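Local coordinates for probable quinone reductase Qor (NADPH:quinone reductase) (Zeta-crystallin homolog protein) (Mycobacterium tuberculosis, PDB 4RVU), which binds NADPH and probably catalyses the transfer of its electrons to quinones, as a member of the zeta-crystallin-like quinone reductases, at residues A[161-166]-A[187-192]; A[193-198]-A[206-211]; A[213-218]-A[235-240]; A[231-236]-A[258-263]. All coordinates share one frame; numbering follows the deposited sequence.

Contact 1 (A[161-166]-A[187-192]); sequences ILTQWA and KDAGAD
With chi1 at -62°, Thr163 turns its methyl CG2 anti to the backbone N and out onto the turn at Ala189 to Ala191, while its hydroxyl swings back beside the backbone N, where OG1 bonds to Gly159 O one helical turn earlier. The methyl therefore does the touching: CG2 sits 3.4 Å from Ala191 N and 3.6 Å from Ala189 O, with the methyls of Ala189 and Ala191 slightly farther off. Gln164, next along the helix, lays its CG alongside Ala189, 3.9 Å from the CB, so that one small methyl is shared between two neighbouring side chains of helix 157-168. The amide beyond runs past the contact, OE1 taking up Thr300 N and NE2 giving to Leu160 O.

This is how a Rossmann-type domain brings two successive helices together on one side of its parallel sheet. Helix 180-188 closes in a Schellman motif, Gly190 having positive phi (118°), and the chain then turns toward strand 193-195. Lys187 folds back over this turn, its NZ reaching Ala191 O at 3.0 Å within the carbonyl plane and Asp192 O from above the plane. Two carbonyls thus hold one ammonium across the bend.

Between residues 161-166 and 187-192, by contrast, methyls and methylenes meet backbone. Gln164 CA lies 3.4 Å from Ala189 O, a bent CA-H...O contact (135° at the hydrogen). Just beyond, Thr167 OG1 makes a weak hydrogen bond with Gly190 O. The chemistry is consistent with close packing of small groups, with little polar pairing.

Contact 2 (A[193-198]-A[206-211]); sequences VVLDYP and GRVREL. With NDP (NADPH dihydro-nicotinamide-adenine-dinucleotide phosphate), chain E.
Val193 and Leu211 reach toward each other tip to tip, and their branches mesh in pairs: CG1 of Val193 meets CD1 of Leu211 at 3.7 Å, while CG2 of the valine lies 4.0 Å from CD2 of the leucine. The fork of one side chain is thus matched to the fork of the other. Leu195, two residues on and pointing to the same side of the strand, drives its own fork into the hollow between Arg207, Val208 and Leu211. The Leu195 and Val208 side chains cross at about a right angle, CD1 of the leucine lying 4.1 Å from CG2 of the valine and 4.3 Å from CD1 of Leu211. The other branch of Leu195, CD2, rests over one face of the Arg207 guanidinium, with NH1 at 4.2 Å, so that an exposed arginine lids the outer end of the groove.

Strand 193-195 is an outermost strand, within this chain, of the parallel Rossmann sheet, and the 206-211 part of helix 201-212 runs back nearly antiparallel (170°), its axis 10.8 Å from that of the strand, as in a beta-alpha-beta crossover. Ile174 of the adjacent strand touches both Leu195 and Leu211 and continues this apolar layer inward.

Beyond the strand the chain bends toward the cofactor. There the Tyr197 hydroxyl donates to O3X of the NADPH 2'-phosphate over 2.9 Å, the oxygen lying at the ring edge and in its plane. Arg322 makes a cation-pi contact with the same ring and is itself hydrogen-bonded to NADPH.

Contact 3 (A[213-218]-A[235-240]); sequences GGTGVQ and SLAVRG
Ser235 opens the second segment with its carbonyl turned to Val217, the backbone N of which donates to Ser235 O at 3.0 Å within the carbonyl plane. In the parallel sheet of the Rossmann-type domain, this is where strand 217-222 pairs with the strand that follows it in the chain, across the connection through helix 229-234. CG2 of Val217 comes to 3.6 Å from Ser235 O. It is put there by a chi1 of -69°, which leaves that methyl between the backbone N and the carbonyl carbon.

Leu236 forms the parallel bridge with Val217. Its CB leads away from the partner segment, but the side chain curls so that CD2 lies 3.7 Å from Val217 O. Ala237 then closes the pair: its N donates to Val217 O at 2.8 Å, nearly straight at 169° though tilted 35° from the carbonyl plane. Its CA-H contacts Thr215 O, and its methyl packs against both that oxygen and Val217 O. Gly216 has positive phi, and its CA comes close to Ser235 O, a fit that the lack of a side chain allows.

At Val238 the partner becomes a water, which accepts from Val238 N and donates to Thr215 O. Arg239 carries the chain round a type II turn, Ala237 to Gly240, and faces outward to Phe276 of the second subunit. Gly240 N bonds back to Ala237 O, and the CA of Gly240 lies 3.4 Å from Gln218 O. Gln218 bends at chi2, bringing NE2 to 4.1 Å from the Ala237 methyl, while OE1 accepts from Thr148 N.

Contact 4 (A[231-236]-A[258-263]); sequences ASLASL and QRLNAA
Leu233 is the main side chain here, its CB pointing toward the 258-263 segment. Because chi1 is -180°, CG lies anti to the backbone N and is carried outward to within 3.9 Å of the Ala263 methyl. From there the side chain forks. CD1 continues to Ala263, meeting its CB at 3.7 Å, and also reaches CD2 of Leu260 at 3.9 Å, the two leucines crossing at about a right angle. CD2 of Leu233 takes the other direction, to Arg259, where it lies 3.8 Å from CB and equally near NE and NH2. The guanidinium passes it obliquely and goes on to a salt bridge between NH2 and Asp230, so the arginine touches the leucine with its apolar base as well as with its charged end.

Arg259 and Leu260 on one turn, and Ala263 a turn further on, thus line one side of Leu233. In the Rossmann-type domain, this joins helix 229-234, which follows strand 217-222 and leads by way of strand 236-237 to strand 240-244, to the short helix before strand 267-269, outermost within this chain. Val266 and Leu242 also touch Leu233.

Where the two segments run out, water takes over from side chains. One water lies 2.8 Å from both Leu233 O and Ala263 O. Another donates to Leu236 O and Ala263 O, each at 2.8 Å. Leu236 O is further held by Arg209 NH2. The second subunit also touches helix 258-262: its Leu268 packs on Leu260, and its Tyr55 hydroxyl is hydrogen-bonded to Gln258 NE2.

All four contacts fall within the cofactor-binding Rossmann-type domain and follow one another along the chain, contact 4 starting just before the second segment of contact 3 begins, the two overlapping at Ser235 and Leu236. Contacts 1 and 2 are successive steps, helix 180-188 leading into strand 193-195, with centres about 16 Å apart. Contacts 2 and 3 reach the same parallel sheet, and helix 201-212 leads from one to the other; their centres lie about 12 Å apart, with Arg209 reaching across. Contact 2 holds a residue that binds NADPH, contact 1 lies about 10 Å from it (side chain to cofactor), and contacts 3 and 4, centres about 9 Å apart, lie at the second subunit.

Contact 1 (A[161-166]-A[187-192])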
# COMPACT_ATOMS: atom_id res chain seq x y z
N ILE A 161 -1.87 -15.12 -17.37
CA ILE A 161 -2.62 -15.77 -16.30
C ILE A 161 -3.49 -14.76 -15.56
O ILE A 161 -4.67 -15.02 -15.28
CB ILE A 161 -1.71 -16.55 -15.32
CG1 ILE A 161 -0.96 -17.67 -16.06
CG2 ILE A 161 -2.54 -17.20 -14.21
CD1 ILE A 161 0.08 -18.41 -15.20
N LEU A 162 -2.92 -13.59 -15.25
CA LEU A 162 -3.69 -12.51 -14.62
C LEU A 162 -4.91 -12.15 -15.45
O LEU A 162 -6.02 -11.99 -14.92
CB LEU A 162 -2.81 -11.26 -14.40
CG LEU A 162 -1.86 -11.30 -13.21
CD1 LEU A 162 -0.87 -10.16 -13.27
CD2 LEU A 162 -2.66 -11.24 -11.89
N THR A 163 -4.70 -12.04 -16.76
CA THR A 163 -5.75 -11.56 -17.66
C THR A 163 -6.90 -12.56 -17.71
O THR A 163 -8.06 -12.19 -17.50
CB THR A 163 -5.18 -11.30 -19.05
OG1 THR A 163 -4.20 -10.26 -18.94
CG2 THR A 163 -6.27 -10.87 -20.02
N GLN A 164 -6.57 -13.83 -17.93
CA GLN A 164 -7.59 -14.86 -17.97
C GLN A 164 -8.35 -14.98 -16.67
O GLN A 164 -9.59 -15.05 -16.67
CB GLN A 164 -6.97 -16.21 -18.30
CG GLN A 164 -6.34 -16.30 -19.67
CD GLN A 164 -5.72 -17.66 -19.89
OE1 GLN A 164 -6.42 -18.63 -20.19
NE2 GLN A 164 -4.41 -17.75 -19.72
N TRP A 165 -7.61 -15.00 -15.57
CA TRP A 165 -8.20 -15.27 -14.26
C TRP A 165 -9.10 -14.10 -13.84
O TRP A 165 -10.23 -14.31 -13.40
CB TRP A 165 -7.12 -15.51 -13.22
CG TRP A 165 -7.55 -16.43 -12.12
CD1 TRP A 165 -8.84 -16.71 -11.73
CD2 TRP A 165 -6.70 -17.22 -11.28
NE1 TRP A 165 -8.83 -17.62 -10.69
CE2 TRP A 165 -7.53 -17.95 -10.40
CE3 TRP A 165 -5.31 -17.37 -11.18
CZ2 TRP A 165 -7.02 -18.83 -9.44
CZ3 TRP A 165 -4.81 -18.25 -10.22
CH2 TRP A 165 -5.66 -18.96 -9.37
N ALA A 166 -8.59 -12.88 -13.99
CA ALA A 166 -9.39 -11.69 -13.70
C ALA A 166 -10.65 -11.64 -14.57
O ALA A 166 -11.75 -11.38 -14.07
CB ALA A 166 -8.55 -10.41 -13.88
N LYS A 187 -5.71 -10.25 -26.23
CA LYS A 187 -7.14 -10.23 -26.49
C LYS A 187 -7.76 -11.62 -26.32
O LYS A 187 -8.81 -11.77 -25.68
CB LYS A 187 -7.43 -9.72 -27.91
CG LYS A 187 -7.19 -8.23 -28.13
CD LYS A 187 -8.21 -7.39 -27.38
CE LYS A 187 -9.63 -7.81 -27.73
NZ LYS A 187 -10.66 -7.06 -26.94
N ASP A 188 -7.10 -12.63 -26.89
CA ASP A 188 -7.56 -14.02 -26.75
C ASP A 188 -7.64 -14.44 -25.28
O ASP A 188 -8.48 -15.26 -24.90
CB ASP A 188 -6.63 -14.97 -27.49
CG ASP A 188 -6.71 -14.82 -29.00
OD1 ASP A 188 -7.59 -14.07 -29.48
OD2 ASP A 188 -5.88 -15.45 -29.69
N ALA A 189 -6.75 -13.88 -24.47
CA ALA A 189 -6.72 -14.15 -23.03
C ALA A 189 -7.85 -13.44 -22.29
O ALA A 189 -8.13 -13.73 -21.13
CB ALA A 189 -5.39 -13.76 -22.44
N GLY A 190 -8.49 -12.49 -22.96
CA GLY A 190 -9.65 -11.82 -22.38
C GLY A 190 -9.50 -10.33 -22.17
O GLY A 190 -10.44 -9.68 -21.67
N ALA A 191 -8.35 -9.78 -22.53
CA ALA A 191 -8.12 -8.34 -22.34
C ALA A 191 -9.17 -7.58 -23.13
O ALA A 191 -9.43 -7.91 -24.29
CB ALA A 191 -6.73 -7.94 -22.79
N ASP A 192 -9.79 -6.59 -22.50
CA ASP A 192 -10.86 -5.85 -23.16
C ASP A 192 -10.27 -4.81 -24.10
O ASP A 192 -10.81 -4.56 -25.18
CB ASP A 192 -11.79 -5.21 -22.13
CG ASP A 192 -13.06 -4.68 -22.77
OD1 ASP A 192 -13.77 -5.48 -23.43
OD2 ASP A 192 -13.34 -3.47 -22.62

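Contact 2 (A[193-198]-A[206-211])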
# COMPACT_ATOMS: atom_id res chain seq x y z
N VAL A 193 -9.15 -4.23 -23.70
CA VAL A 193 -8.43 -3.27 -24.53
C VAL A 193 -6.93 -3.45 -24.35
O VAL A 193 -6.45 -3.63 -23.22
CB VAL A 193 -8.80 -1.80 -24.17
CG1 VAL A 193 -7.88 -0.83 -24.89
CG2 VAL A 193 -10.25 -1.51 -24.51
N VAL A 194 -6.19 -3.40 -25.45
CA VAL A 194 -4.73 -3.52 -25.41
C VAL A 194 -4.08 -2.21 -25.84
O VAL A 194 -4.38 -1.69 -26.92
CB VAL A 194 -4.24 -4.66 -26.31
CG1 VAL A 194 -2.73 -4.79 -26.23
CG2 VAL A 194 -4.90 -5.97 -25.91
N LEU A 195 -3.20 -1.67 -25.00
CA LEU A 195 -2.53 -0.40 -25.28
C LEU A 195 -1.05 -0.59 -25.57
O LEU A 195 -0.46 -1.62 -25.22
CB LEU A 195 -2.68 0.54 -24.08
CG LEU A 195 -4.11 0.94 -23.74
CD1 LEU A 195 -4.16 1.73 -22.44
CD2 LEU A 195 -4.70 1.75 -24.89
N ASP A 196 -0.44 0.40 -26.19
CA ASP A 196 1.01 0.41 -26.32
C ASP A 196 1.63 0.86 -25.00
O ASP A 196 0.94 1.42 -24.14
CB ASP A 196 1.44 1.37 -27.42
CG ASP A 196 0.88 1.00 -28.77
OD1 ASP A 196 1.10 -0.15 -29.21
OD2 ASP A 196 0.21 1.85 -29.38
N TYR A 197 2.92 0.62 -24.84
CA TYR A 197 3.62 1.09 -23.65
C TYR A 197 3.60 2.60 -23.56
O TYR A 197 3.64 3.28 -24.60
CB TYR A 197 5.06 0.54 -23.60
CG TYR A 197 5.09 -0.85 -23.01
CD1 TYR A 197 4.81 -1.96 -23.80
CD2 TYR A 197 5.35 -1.05 -21.67
CE1 TYR A 197 4.81 -3.23 -23.25
CE2 TYR A 197 5.36 -2.32 -21.12
CZ TYR A 197 5.09 -3.40 -21.91
OH TYR A 197 5.09 -4.66 -21.36
N PRO A 198 3.50 3.13 -22.33
CA PRO A 198 3.46 4.58 -22.12
C PRO A 198 4.68 5.27 -22.72
O PRO A 198 5.79 4.74 -22.65
CB PRO A 198 3.51 4.71 -20.59
CG PRO A 198 3.05 3.39 -20.06
CD PRO A 198 3.47 2.37 -21.07
N GLY A 206 -4.37 9.35 -19.49
CA GLY A 206 -5.54 9.82 -20.22
C GLY A 206 -6.24 8.72 -21.01
O GLY A 206 -7.47 8.64 -21.00
N ARG A 207 -5.47 7.86 -21.68
CA ARG A 207 -6.04 6.73 -22.42
C ARG A 207 -6.86 5.86 -21.46
O ARG A 207 -8.03 5.55 -21.71
CB ARG A 207 -4.95 5.88 -23.06
CG ARG A 207 -3.75 6.66 -23.56
CD ARG A 207 -4.08 7.45 -24.82
NE ARG A 207 -3.72 6.71 -26.03
CZ ARG A 207 -4.53 5.86 -26.65
NH1 ARG A 207 -5.76 5.65 -26.18
NH2 ARG A 207 -4.13 5.23 -27.75
N VAL A 208 -6.22 5.47 -20.36
CA VAL A 208 -6.87 4.68 -19.32
C VAL A 208 -8.11 5.37 -18.76
O VAL A 208 -9.14 4.72 -18.57
CB VAL A 208 -5.87 4.34 -18.19
CG1 VAL A 208 -6.56 3.55 -17.07
CG2 VAL A 208 -4.69 3.55 -18.76
N ARG A 209 -8.01 6.68 -18.49
CA ARG A 209 -9.17 7.43 -18.01
C ARG A 209 -10.29 7.42 -19.05
O ARG A 209 -11.46 7.22 -18.70
CB ARG A 209 -8.79 8.88 -17.67
CG ARG A 209 -7.70 9.02 -16.61
CD ARG A 209 -8.18 9.51 -15.25
NE ARG A 209 -7.12 9.39 -14.25
CZ ARG A 209 -7.28 8.86 -13.04
NH1 ARG A 209 -8.47 8.43 -12.65
NH2 ARG A 209 -6.24 8.78 -12.22
N GLU A 210 -9.93 7.62 -20.32
CA GLU A 210 -10.89 7.56 -21.42
C GLU A 210 -11.70 6.27 -21.36
O GLU A 210 -12.93 6.28 -21.49
CB GLU A 210 -10.18 7.68 -22.77
CG GLU A 210 -11.12 7.58 -23.98
CD GLU A 210 -10.40 7.75 -25.31
OE1 GLU A 210 -9.17 7.51 -25.37
OE2 GLU A 210 -11.07 8.12 -26.30
N LEU A 211 -11.00 5.16 -21.12
CA LEU A 211 -11.63 3.84 -21.14
C LEU A 211 -12.46 3.55 -19.91
O LEU A 211 -13.34 2.69 -19.93
CB LEU A 211 -10.55 2.76 -21.28
CG LEU A 211 -9.72 2.84 -22.55
CD1 LEU A 211 -8.50 1.93 -22.45
CD2 LEU A 211 -10.58 2.45 -23.75
PA NDP E . 7.32 -12.25 -18.62
O1A NDP E . 7.01 -13.53 -19.32
O2A NDP E . 6.21 -11.29 -18.30
O5B NDP E . 8.45 -11.46 -19.45
C5B NDP E . 8.73 -10.10 -19.17
C4B NDP E . 7.88 -9.25 -20.11
O4B NDP E . 7.88 -7.88 -19.71
C3B NDP E . 8.44 -9.26 -21.52
O3B NDP E . 7.92 -10.35 -22.29
C2B NDP E . 8.01 -7.92 -22.08
O2B NDP E . 6.81 -8.05 -22.83
C1B NDP E . 7.78 -7.04 -20.86
N9A NDP E . 8.83 -6.00 -20.86
C8A NDP E . 8.62 -4.67 -20.93
N7A NDP E . 9.80 -4.00 -20.93
C5A NDP E . 10.79 -4.91 -20.87
C6A NDP E . 12.27 -4.87 -20.84
N6A NDP E . 12.93 -3.70 -20.88
N1A NDP E . 12.92 -6.05 -20.78
C2A NDP E . 12.26 -7.22 -20.75
N3A NDP E . 10.93 -7.33 -20.77
C4A NDP E . 10.14 -6.23 -20.83
O3 NDP E . 8.11 -12.60 -17.26
PN NDP E . 7.42 -13.44 -16.08
O1N NDP E . 6.01 -13.77 -16.48
O2N NDP E . 8.39 -14.53 -15.68
O5D NDP E . 7.37 -12.37 -14.89
C5D NDP E . 6.65 -11.15 -15.04
C4D NDP E . 7.17 -10.11 -14.06
O4D NDP E . 6.70 -10.41 -12.75
C3D NDP E . 8.68 -10.14 -13.99
O3D NDP E . 9.15 -8.80 -13.85
C2D NDP E . 9.00 -10.91 -12.73
O2D NDP E . 10.21 -10.44 -12.14
C1D NDP E . 7.80 -10.61 -11.85
N1N NDP E . 7.44 -11.67 -10.91
C2N NDP E . 7.25 -11.35 -9.63
C3N NDP E . 6.90 -12.29 -8.68
C7N NDP E . 6.71 -11.86 -7.26
O7N NDP E . 6.33 -12.67 -6.43
N7N NDP E . 6.95 -10.59 -6.94
C4N NDP E . 6.70 -13.74 -9.05
C5N NDP E . 6.93 -13.96 -10.48
C6N NDP E . 7.28 -12.93 -11.34
P2B NDP E . 6.32 -6.86 -23.80
O1X NDP E . 7.22 -5.71 -23.46
O2X NDP E . 6.52 -7.41 -25.18
O3X NDP E . 4.88 -6.66 -23.44

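Contact 3 (A[213-218]-A[235-240])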
# COMPACT_ATOMS: atom_id res chain seq x y z
N GLY A 213 -13.92 6.10 -18.08
CA GLY A 213 -14.79 7.25 -17.84
C GLY A 213 -14.20 8.27 -16.88
O GLY A 213 -14.92 8.92 -16.13
N GLY A 214 -12.88 8.42 -16.92
CA GLY A 214 -12.20 9.35 -16.03
C GLY A 214 -11.86 8.74 -14.68
O GLY A 214 -11.01 9.27 -13.97
N THR A 215 -12.52 7.63 -14.33
CA THR A 215 -12.37 7.02 -13.01
C THR A 215 -10.96 6.51 -12.74
O THR A 215 -10.41 6.70 -11.65
CB THR A 215 -13.35 5.86 -12.78
OG1 THR A 215 -14.69 6.31 -13.04
CG2 THR A 215 -13.26 5.34 -11.35
N GLY A 216 -10.36 5.87 -13.74
CA GLY A 216 -9.11 5.16 -13.53
C GLY A 216 -9.42 3.73 -13.12
O GLY A 216 -10.59 3.37 -12.92
N VAL A 217 -8.38 2.92 -12.99
CA VAL A 217 -8.54 1.50 -12.64
C VAL A 217 -8.49 1.25 -11.12
O VAL A 217 -7.83 1.97 -10.38
CB VAL A 217 -7.49 0.63 -13.38
CG1 VAL A 217 -7.77 0.59 -14.89
CG2 VAL A 217 -6.07 1.13 -13.09
N GLN A 218 -9.19 0.21 -10.66
CA GLN A 218 -9.20 -0.11 -9.23
C GLN A 218 -7.84 -0.63 -8.75
O GLN A 218 -7.51 -0.52 -7.55
CB GLN A 218 -10.30 -1.12 -8.90
CG GLN A 218 -11.67 -0.49 -8.66
CD GLN A 218 -12.28 0.08 -9.92
OE1 GLN A 218 -12.33 -0.59 -10.96
NE2 GLN A 218 -12.73 1.33 -9.85
N SER A 235 -2.64 6.27 -13.43
CA SER A 235 -3.85 5.66 -13.97
C SER A 235 -4.87 5.18 -12.95
O SER A 235 -5.93 4.68 -13.32
CB SER A 235 -3.48 4.51 -14.90
OG SER A 235 -2.58 4.94 -15.90
N LEU A 236 -4.56 5.35 -11.66
CA LEU A 236 -5.38 4.75 -10.60
C LEU A 236 -6.65 5.50 -10.20
O LEU A 236 -6.70 6.73 -10.18
CB LEU A 236 -4.54 4.57 -9.34
CG LEU A 236 -3.57 3.39 -9.40
CD1 LEU A 236 -2.48 3.59 -8.36
CD2 LEU A 236 -4.33 2.10 -9.14
N ALA A 237 -7.68 4.73 -9.85
CA ALA A 237 -8.88 5.30 -9.26
C ALA A 237 -8.52 5.76 -7.85
O ALA A 237 -7.50 5.34 -7.29
CB ALA A 237 -9.98 4.28 -9.21
N VAL A 238 -9.36 6.62 -7.28
CA VAL A 238 -9.14 7.09 -5.90
C VAL A 238 -9.07 5.90 -4.95
O VAL A 238 -9.92 5.00 -5.00
CB VAL A 238 -10.27 8.07 -5.45
CG1 VAL A 238 -10.13 8.40 -3.96
CG2 VAL A 238 -10.23 9.33 -6.29
N ARG A 239 -8.02 5.88 -4.12
CA ARG A 239 -7.79 4.83 -3.13
C ARG A 239 -7.49 3.47 -3.77
O ARG A 239 -7.64 2.43 -3.13
CB ARG A 239 -8.96 4.74 -2.14
CG ARG A 239 -9.04 5.96 -1.19
CD ARG A 239 -10.36 5.96 -0.42
NE ARG A 239 -10.52 4.73 0.36
CZ ARG A 239 -11.67 4.34 0.91
NH1 ARG A 239 -12.77 5.08 0.78
NH2 ARG A 239 -11.72 3.21 1.60
N GLY A 240 -7.05 3.51 -5.02
CA GLY A 240 -6.74 2.29 -5.76
C GLY A 240 -5.42 1.70 -5.31
O GLY A 240 -4.69 2.30 -4.53
O HOH W 1 -11.33 7.70 -9.16

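Contact 4 (A[231-236]-A[258-263])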
# COMPACT_ATOMS: atom_id res chain seq x y z
N ALA A 231 3.32 5.94 -15.17
CA ALA A 231 2.04 5.78 -15.85
C ALA A 231 1.05 4.96 -15.02
O ALA A 231 -0.14 5.29 -14.96
CB ALA A 231 2.25 5.16 -17.22
N SER A 232 1.53 3.88 -14.40
CA SER A 232 0.68 3.07 -13.53
C SER A 232 0.11 3.92 -12.40
O SER A 232 -1.10 3.90 -12.14
CB SER A 232 1.49 1.93 -12.91
OG SER A 232 1.92 1.01 -13.90
N LEU A 233 0.98 4.67 -11.74
CA LEU A 233 0.56 5.51 -10.62
C LEU A 233 -0.49 6.54 -11.07
O LEU A 233 -1.48 6.78 -10.37
CB LEU A 233 1.77 6.19 -9.98
CG LEU A 233 1.47 7.11 -8.78
CD1 LEU A 233 0.83 6.30 -7.68
CD2 LEU A 233 2.72 7.79 -8.27
N ALA A 234 -0.28 7.13 -12.25
CA ALA A 234 -1.19 8.14 -12.78
C ALA A 234 -2.53 7.60 -13.28
O ALA A 234 -3.45 8.37 -13.56
CB ALA A 234 -0.50 8.93 -13.89
N SER A 235 -2.64 6.27 -13.43
CA SER A 235 -3.85 5.66 -13.97
C SER A 235 -4.87 5.18 -12.95
O SER A 235 -5.93 4.68 -13.32
CB SER A 235 -3.48 4.51 -14.90
OG SER A 235 -2.58 4.94 -15.90
N LEU A 236 -4.56 5.35 -11.66
CA LEU A 236 -5.38 4.75 -10.60
C LEU A 236 -6.65 5.50 -10.20
O LEU A 236 -6.70 6.73 -10.18
CB LEU A 236 -4.54 4.57 -9.34
CG LEU A 236 -3.57 3.39 -9.40
CD1 LEU A 236 -2.48 3.59 -8.36
CD2 LEU A 236 -4.33 2.10 -9.14
N GLN A 258 4.43 11.42 -1.07
CA GLN A 258 3.40 12.41 -1.41
C GLN A 258 2.85 12.23 -2.82
O GLN A 258 1.76 12.73 -3.13
CB GLN A 258 3.90 13.85 -1.19
CG GLN A 258 4.02 14.23 0.30
CD GLN A 258 2.68 14.56 0.94
OE1 GLN A 258 1.62 14.27 0.38
NE2 GLN A 258 2.72 15.20 2.11
N ARG A 259 3.58 11.52 -3.68
CA ARG A 259 3.02 11.16 -4.98
C ARG A 259 1.79 10.29 -4.81
O ARG A 259 0.87 10.34 -5.63
CB ARG A 259 4.07 10.47 -5.86
CG ARG A 259 5.20 11.40 -6.29
CD ARG A 259 6.31 10.64 -7.00
NE ARG A 259 5.83 10.03 -8.24
CZ ARG A 259 6.48 9.09 -8.91
NH1 ARG A 259 7.66 8.65 -8.48
NH2 ARG A 259 5.97 8.59 -10.02
N LEU A 260 1.76 9.47 -3.76
CA LEU A 260 0.63 8.57 -3.53
C LEU A 260 -0.60 9.35 -3.10
O LEU A 260 -1.74 8.95 -3.36
CB LEU A 260 0.99 7.50 -2.49
CG LEU A 260 2.26 6.69 -2.70
CD1 LEU A 260 2.44 5.66 -1.57
CD2 LEU A 260 2.26 5.98 -4.06
N ASN A 261 -0.36 10.48 -2.43
CA ASN A 261 -1.41 11.38 -2.03
C ASN A 261 -2.01 12.04 -3.27
O ASN A 261 -3.19 11.92 -3.54
CB ASN A 261 -0.81 12.42 -1.06
CG ASN A 261 -1.82 13.44 -0.55
OD1 ASN A 261 -2.99 13.45 -0.97
ND2 ASN A 261 -1.37 14.30 0.35
N ALA A 262 -1.16 12.72 -4.04
CA ALA A 262 -1.60 13.40 -5.25
C ALA A 262 -2.33 12.47 -6.23
O ALA A 262 -3.28 12.88 -6.90
CB ALA A 262 -0.40 14.06 -5.93
N ALA A 263 -1.91 11.21 -6.28
CA ALA A 263 -2.48 10.25 -7.22
C ALA A 263 -3.88 9.80 -6.81
O ALA A 263 -4.57 9.15 -7.59
CB ALA A 263 -1.56 9.05 -7.38
O HOH W 2 -3.82 8.39 -10.22
O HOH W 3 -7.19 8.93 -8.54